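Local coordinates for protein pyocin S5 (Pseudomonas aeruginosa PAO1, PDB 6THK) that kills competing bacteria as a bacteriocin, probably by forming channels that depolarise the cytoplasmic membrane of the target cell, at residues Tyr331-Val334 with Thr335-Phe338; Phe459-Ala462 with Thr463-Ile467; Lys401-Glu404 with Lys405-Gly409. The protein carries 1 engineered substitution. All blocks are in the same frame, centred on the assembly; numbering follows the deposited sequence.

Contact 1: Tyr331-Val334 with Thr335-Phe338. With ZN (zinc ion), chain J.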
loop_
_atom_site.group_PDB
_atom_site.type_symbol
_atom_site.label_atom_id
_atom_site.label_comp_id
_atom_site.label_asym_id
_atom_site.label_seq_id
_atom_site.Cartn_x
_atom_site.Cartn_y
_atom_site.Cartn_z
ATOM N N TYR A 331 -32.153 1.851 -45.617
ATOM C CA TYR A 331 -32.153 1.766 -47.065
ATOM C C TYR A 331 -32.891 0.517 -47.542
ATOM O O TYR A 331 -33.592 0.557 -48.539
ATOM C CB TYR A 331 -30.737 1.800 -47.620
ATOM C CG TYR A 331 -29.968 3.037 -47.254
ATOM C CD1 TYR A 331 -30.351 4.274 -47.719
ATOM C CD2 TYR A 331 -28.855 2.964 -46.445
ATOM C CE1 TYR A 331 -29.649 5.408 -47.385
ATOM C CE2 TYR A 331 -28.149 4.090 -46.106
ATOM C CZ TYR A 331 -28.550 5.308 -46.580
ATOM O OH TYR A 331 -27.846 6.430 -46.243
ATOM N N LYS A 332 -32.698 -0.596 -46.846
ATOM C CA LYS A 332 -33.370 -1.834 -47.207
ATOM C C LYS A 332 -34.875 -1.706 -47.057
ATOM O O LYS A 332 -35.624 -2.108 -47.929
ATOM C CB LYS A 332 -32.882 -2.980 -46.327
ATOM C CG LYS A 332 -31.512 -3.521 -46.682
ATOM C CD LYS A 332 -31.103 -4.613 -45.712
ATOM C CE LYS A 332 -29.606 -4.605 -45.468
ATOM N NZ LYS A 332 -29.267 -4.487 -44.023
ATOM N N GLU A 333 -35.306 -1.111 -45.949
ATOM C CA GLU A 333 -36.723 -0.906 -45.668
ATOM C C GLU A 333 -37.352 0.033 -46.682
ATOM O O GLU A 333 -38.504 -0.127 -47.054
ATOM C CB GLU A 333 -36.946 -0.415 -44.246
ATOM C CG GLU A 333 -38.410 -0.340 -43.853
ATOM C CD GLU A 333 -39.080 -1.697 -43.782
ATOM O OE1 GLU A 333 -38.501 -2.618 -43.180
ATOM O OE2 GLU A 333 -40.193 -1.838 -44.321
ATOM N N VAL A 334 -36.598 1.045 -47.092
ATOM C CA VAL A 334 -37.046 1.985 -48.098
ATOM C C VAL A 334 -37.259 1.258 -49.422
ATOM O O VAL A 334 -38.195 1.552 -50.145
ATOM C CB VAL A 334 -36.059 3.144 -48.278
ATOM C CG1 VAL A 334 -36.281 3.819 -49.615
ATOM C CG2 VAL A 334 -36.214 4.143 -47.146
ATOM N N THR A 335 -36.366 0.328 -49.752
ATOM C CA THR A 335 -36.507 -0.465 -50.960
ATOM C C THR A 335 -37.768 -1.305 -50.866
ATOM O O THR A 335 -38.530 -1.397 -51.809
ATOM C CB THR A 335 -35.332 -1.436 -51.147
ATOM O OG1 THR A 335 -34.153 -0.720 -51.506
ATOM C CG2 THR A 335 -35.641 -2.422 -52.243
ATOM N N GLU A 336 -38.005 -1.889 -49.701
ATOM C CA GLU A 336 -39.171 -2.731 -49.502
ATOM C C GLU A 336 -40.480 -1.974 -49.672
ATOM O O GLU A 336 -41.397 -2.471 -50.299
ATOM C CB GLU A 336 -39.141 -3.354 -48.103
ATOM C CG GLU A 336 -38.430 -4.692 -47.998
ATOM C CD GLU A 336 -38.437 -5.244 -46.581
ATOM O OE1 GLU A 336 -37.410 -5.807 -46.154
ATOM O OE2 GLU A 336 -39.471 -5.112 -45.889
ATOM N N LYS A 337 -40.549 -0.758 -49.150
ATOM C CA LYS A 337 -41.774 0.034 -49.201
ATOM C C LYS A 337 -41.945 0.988 -50.389
ATOM O O LYS A 337 -43.059 1.224 -50.830
ATOM C CB LYS A 337 -41.947 0.803 -47.885
ATOM C CG LYS A 337 -43.272 1.524 -47.746
ATOM C CD LYS A 337 -44.135 0.921 -46.648
ATOM C CE LYS A 337 -45.576 1.390 -46.770
ATOM N NZ LYS A 337 -46.306 1.400 -45.472
ATOM N N PHE A 338 -40.849 1.542 -50.885
ATOM C CA PHE A 338 -40.879 2.489 -52.003
ATOM C C PHE A 338 -40.185 2.039 -53.291
ATOM O O PHE A 338 -40.365 2.687 -54.323
ATOM C CB PHE A 338 -40.291 3.841 -51.567
ATOM C CG PHE A 338 -41.029 4.600 -50.492
ATOM C CD1 PHE A 338 -42.373 4.353 -50.237
ATOM C CD2 PHE A 338 -40.398 5.601 -49.775
ATOM C CE1 PHE A 338 -43.049 5.055 -49.247
ATOM C CE2 PHE A 338 -41.083 6.316 -48.801
ATOM C CZ PHE A 338 -42.400 6.029 -48.534
HETATM ZN ZN ZN J . -39.069 -4.777 -43.782
#
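Glu333 and Glu336, two acidic side chains three residues apart, share one zinc ion. Each gives a single oxygen: Glu333 OE1 lies 2.3 Å from the zinc and Glu336 OE2 2.2 Å. The second oxygens stand back, with Glu333 OE2 at 3.2 Å and Glu336 OE1 at 3.1 Å from the metal. The two carboxylate planes are turned 68° apart. Glu333 folds back toward Glu336 through a bend at chi2 (66°), while Glu336 reaches the ion with its chain extended beyond CG. The zinc charge probably offsets the repulsion between the two acids. The site is a carboxylate pair at i and i+3 near the C-terminal end of helix 272-338, within the colicin pore-forming region. Regular i to i+4 bonds hold the backbone beneath it, from Thr335 N to Tyr331 O up to Phe338 N, which meets Val334 O at 2.8 Å. Thr335 OG1 adds a weak bond to Tyr331 O at 3.3 Å. That carbonyl also takes a hydrogen bond from Ser343 of helix 340-353. Val334 CG1 comes loosely to Phe338 CB, at 4.5 Å. The buried Tyr331 ring makes a cation-pi contact with Arg347.

Contact 2: Phe459-Ala462 with Thr463-Ile467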
loop_
_atom_site.group_PDB
_atom_site.type_symbol
_atom_site.label_atom_id
_atom_site.label_comp_id
_atom_site.label_asym_id
_atom_site.label_seq_id
_atom_site.Cartn_x
_atom_site.Cartn_y
_atom_site.Cartn_z
ATOM N N PHE A 459 -34.419 11.607 -43.360
ATOM C CA PHE A 459 -34.596 10.186 -43.090
ATOM C C PHE A 459 -35.441 9.945 -41.817
ATOM O O PHE A 459 -36.327 9.088 -41.853
ATOM C CB PHE A 459 -33.225 9.477 -43.017
ATOM C CG PHE A 459 -32.408 9.384 -44.304
ATOM C CD1 PHE A 459 -32.838 10.005 -45.475
ATOM C CD2 PHE A 459 -31.205 8.680 -44.338
ATOM C CE1 PHE A 459 -32.094 9.898 -46.664
ATOM C CE2 PHE A 459 -30.466 8.579 -45.520
ATOM C CZ PHE A 459 -30.922 9.181 -46.677
ATOM N N ALA A 460 -35.190 10.712 -40.704
ATOM C CA ALA A 460 -35.956 10.587 -39.433
ATOM C C ALA A 460 -37.458 10.820 -39.678
ATOM O O ALA A 460 -38.300 10.136 -39.086
ATOM C CB ALA A 460 -35.432 11.563 -38.381
ATOM N N THR A 461 -37.774 11.735 -40.617
ATOM C CA THR A 461 -39.132 12.047 -41.071
ATOM C C THR A 461 -39.823 10.814 -41.702
ATOM O O THR A 461 -40.949 10.519 -41.336
ATOM C CB THR A 461 -39.088 13.249 -42.017
ATOM O OG1 THR A 461 -38.511 14.342 -41.307
ATOM C CG2 THR A 461 -40.458 13.652 -42.510
ATOM N N ALA A 462 -39.155 10.093 -42.630
ATOM C CA ALA A 462 -39.700 8.899 -43.292
ATOM C C ALA A 462 -40.047 7.782 -42.315
ATOM O O ALA A 462 -40.897 6.963 -42.629
ATOM C CB ALA A 462 -38.704 8.378 -44.312
ATOM N N THR A 463 -39.381 7.738 -41.135
ATOM C CA THR A 463 -39.575 6.692 -40.115
ATOM C C THR A 463 -40.674 6.994 -39.073
ATOM O O THR A 463 -41.120 6.084 -38.367
ATOM C CB THR A 463 -38.249 6.390 -39.375
ATOM O OG1 THR A 463 -37.968 7.487 -38.506
ATOM C CG2 THR A 463 -37.072 6.090 -40.312
ATOM N N ALA A 464 -41.064 8.266 -38.934
ATOM C CA ALA A 464 -42.041 8.689 -37.929
ATOM C C ALA A 464 -43.349 9.229 -38.508
ATOM O O ALA A 464 -44.257 9.561 -37.743
ATOM C CB ALA A 464 -41.401 9.747 -37.042
ATOM N N THR A 465 -43.453 9.305 -39.839
ATOM C CA THR A 465 -44.587 9.915 -40.540
ATOM C C THR A 465 -45.144 9.017 -41.674
ATOM O O THR A 465 -44.330 8.432 -42.397
ATOM C CB THR A 465 -44.040 11.213 -41.217
ATOM O OG1 THR A 465 -43.075 11.830 -40.385
ATOM C CG2 THR A 465 -45.084 12.216 -41.561
ATOM N N PRO A 466 -46.487 9.004 -41.942
ATOM C CA PRO A 466 -47.013 8.286 -43.126
ATOM C C PRO A 466 -46.878 9.185 -44.375
ATOM O O PRO A 466 -47.847 9.440 -45.125
ATOM C CB PRO A 466 -48.496 8.027 -42.766
ATOM C CG PRO A 466 -48.759 8.811 -41.486
ATOM C CD PRO A 466 -47.573 9.677 -41.209
ATOM N N ILE A 467 -45.636 9.664 -44.604
ATOM C CA ILE A 467 -45.256 10.634 -45.630
ATOM C C ILE A 467 -45.537 10.145 -47.102
ATOM O O ILE A 467 -45.968 10.968 -47.943
ATOM C CB ILE A 467 -43.794 11.155 -45.427
ATOM C CG1 ILE A 467 -43.540 12.377 -46.298
ATOM C CG2 ILE A 467 -42.692 10.085 -45.588
ATOM C CD1 ILE A 467 -42.893 13.362 -45.695
#
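Thr463 N makes only weak backbone bonds to Phe459 O and Ala460 O as helix 451-464 frays, and Ala464 N turns to Thr461 O at 3.3 Å, an i to i+3 bond, with a weaker one to Ala460 O. Two threonine hydroxyls add bonds to the helix carbonyls. Thr463 OG1 donates to Ala460 O at 2.7 Å and is also hydrogen-bonded to Ser402 OG of helix 396-409. It is put there by chi1 of 73°, which sets the hydroxyl between the backbone N and the carbonyl carbon, folded back over the preceding turn. Thr465 OG1 donates to Thr461 O, also at 2.7 Å, from 20° off the carbonyl plane. Ala464 N approaches the same oxygen from well above that plane, 65° out of it. Thr461 O therefore has two donors coming from different directions. This is the C-terminal end of a helix in the predicted transmembrane stretch of the colicin pore-forming region. Beyond it, Pro466 centres an inverse gamma turn, closed by Ile467 N to Thr465 O, that leads into helix 468-481. Ile467 then folds back on the helix end: CD1 meets Thr461 CG2 at 4.0 Å and CG2 lies 4.0 Å from Ala462 CA. Phe472 and Val475 of helix 468-481 also touch Ile467. The hydroxyl of Thr461 bonds instead to Tyr423 OH and to Ile457 O.

Contact 3: Lys401-Glu404 with Lys405-Gly409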
loop_
_atom_site.group_PDB
_atom_site.type_symbol
_atom_site.label_atom_id
_atom_site.label_comp_id
_atom_site.label_asym_id
_atom_site.label_seq_id
_atom_site.Cartn_x
_atom_site.Cartn_y
_atom_site.Cartn_z
ATOM N N LYS A 401 -35.583 9.981 -31.883
ATOM C CA LYS A 401 -34.818 8.757 -31.709
ATOM C C LYS A 401 -34.135 8.312 -33.004
ATOM O O LYS A 401 -33.020 7.789 -32.960
ATOM C CB LYS A 401 -35.740 7.664 -31.148
ATOM C CG LYS A 401 -35.057 6.337 -30.858
ATOM C CD LYS A 401 -33.947 6.438 -29.804
ATOM C CE LYS A 401 -33.371 5.084 -29.512
ATOM N NZ LYS A 401 -34.433 4.145 -29.078
ATOM N N SER A 402 -34.802 8.512 -34.148
ATOM C CA SER A 402 -34.269 8.164 -35.463
ATOM C C SER A 402 -33.173 9.141 -35.849
ATOM O O SER A 402 -32.109 8.711 -36.292
ATOM C CB SER A 402 -35.380 8.157 -36.503
ATOM O OG SER A 402 -36.285 7.110 -36.197
ATOM N N LEU A 403 -33.404 10.458 -35.610
ATOM C CA LEU A 403 -32.405 11.497 -35.874
ATOM C C LEU A 403 -31.114 11.281 -35.045
ATOM O O LEU A 403 -30.027 11.537 -35.557
ATOM C CB LEU A 403 -32.992 12.912 -35.683
ATOM C CG LEU A 403 -32.016 14.114 -35.772
ATOM C CD1 LEU A 403 -31.385 14.229 -37.159
ATOM C CD2 LEU A 403 -32.715 15.421 -35.407
ATOM N N GLU A 404 -31.213 10.760 -33.807
ATOM C CA GLU A 404 -29.985 10.544 -33.041
ATOM C C GLU A 404 -29.198 9.357 -33.619
ATOM O O GLU A 404 -27.991 9.483 -33.829
ATOM C CB GLU A 404 -30.205 10.478 -31.512
ATOM C CG GLU A 404 -31.010 9.310 -30.960
ATOM C CD GLU A 404 -30.954 9.180 -29.448
ATOM O OE1 GLU A 404 -29.865 8.856 -28.920
ATOM O OE2 GLU A 404 -31.996 9.411 -28.790
ATOM N N LYS A 405 -29.907 8.284 -34.024
ATOM C CA LYS A 405 -29.307 7.112 -34.665
ATOM C C LYS A 405 -28.678 7.478 -36.024
ATOM O O LYS A 405 -27.526 7.120 -36.268
ATOM C CB LYS A 405 -30.347 5.992 -34.822
ATOM C CG LYS A 405 -30.399 5.041 -33.627
ATOM C CD LYS A 405 -31.509 4.004 -33.746
ATOM C CE LYS A 405 -32.854 4.544 -33.310
ATOM N NZ LYS A 405 -33.969 3.588 -33.549
ATOM N N PHE A 406 -29.408 8.207 -36.894
ATOM C CA PHE A 406 -28.864 8.614 -38.204
ATOM C C PHE A 406 -27.656 9.527 -38.027
ATOM O O PHE A 406 -26.650 9.330 -38.713
ATOM C CB PHE A 406 -29.930 9.266 -39.113
ATOM C CG PHE A 406 -30.979 8.319 -39.662
ATOM C CD1 PHE A 406 -30.612 7.200 -40.407
ATOM C CD2 PHE A 406 -32.335 8.575 -39.478
ATOM C CE1 PHE A 406 -31.583 6.317 -40.894
ATOM C CE2 PHE A 406 -33.306 7.694 -39.973
ATOM C CZ PHE A 406 -32.923 6.583 -40.691
ATOM N N SER A 407 -27.735 10.477 -37.066
ATOM C CA SER A 407 -26.644 11.404 -36.751
ATOM C C SER A 407 -25.386 10.663 -36.283
ATOM O O SER A 407 -24.276 11.015 -36.696
ATOM C CB SER A 407 -27.073 12.437 -35.715
ATOM O OG SER A 407 -28.071 13.297 -36.245
ATOM N N LYS A 408 -25.563 9.632 -35.440
ATOM C CA LYS A 408 -24.466 8.799 -34.963
ATOM C C LYS A 408 -23.831 8.059 -36.164
ATOM O O LYS A 408 -22.636 8.196 -36.382
ATOM C CB LYS A 408 -24.974 7.814 -33.912
ATOM C CG LYS A 408 -24.824 8.319 -32.480
ATOM C CD LYS A 408 -25.169 7.246 -31.447
ATOM C CE LYS A 408 -25.150 7.791 -30.041
ATOM N NZ LYS A 408 -25.584 6.775 -29.047
ATOM N N GLY A 409 -24.659 7.390 -36.976
ATOM C CA GLY A 409 -24.245 6.670 -38.177
ATOM C C GLY A 409 -23.396 7.498 -39.128
ATOM O O GLY A 409 -22.386 7.002 -39.645
#
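Lys405 lies across Lys401, with CE of Lys405 3.8 Å from CG of Lys401. The same CE comes 3.3 Å from Lys401 O, because the lysine chain bends at chi3 (-82°) and curls back along the helix. Its N bonds only weakly to Lys401 O. The Lys405 side chain also makes a cation-pi contact with Phe326 of helix 272-338. Phe406 follows, and its N meets Ser402 O at 2.8 Å in a nearly straight bond. Its ring leans back over the preceding turn: CD2 is 3.2 Å from Ser402 O and CE2 is 4.1 Å from Ser402 CB. Phe330 packs edge-to-face with this ring. Ser407 is next. Its OG donates to Leu403 O at 2.7 Å and its N to the same oxygen at 2.9 Å, from opposite faces of the carbonyl plane. Leu403 CD1 lies 3.6 Å from that OG. Lys408 N closes the next i to i+4 bond on Glu404 O, and its extended chain touches Ala319 and Ala323 of helix 272-338, though the residue is exposed. This amphipathic helix, 396-409, belongs to the helical bundle of the colicin pore-forming region and packs against both helix 272-338 and helix 451-464. The buried hydroxyl of Ser407 finds its acceptor within its own helix. The ammonium groups of Lys401 and Lys405 come close and probably repel each other, though the Phe326 ring may ease the charge on Lys405.

Overall arrangement
Each contact lies on a different helix of the colicin pore-forming region. Contact 1 is within helix 272-338 and contact 3 within helix 396-409; contact 2 runs from the end of helix 451-464 into a turn. Contact 2 is the most buried; contacts 1 and 3 each have a buried and an exposed side. Contacts 2 and 3 join directly, since Thr463 OG1 and Ser402 OG probably share a hydrogen bond and Phe459 CB packs on Phe406 CE2. Contact 1 reaches contact 2 through Tyr331 OH against the Phe459 ring, but does not touch contact 3. Metal-bound acids occupy the surface of contact 1, lysines that of contact 3, while contact 2 relies on threonine hydroxyls and apolar side chains.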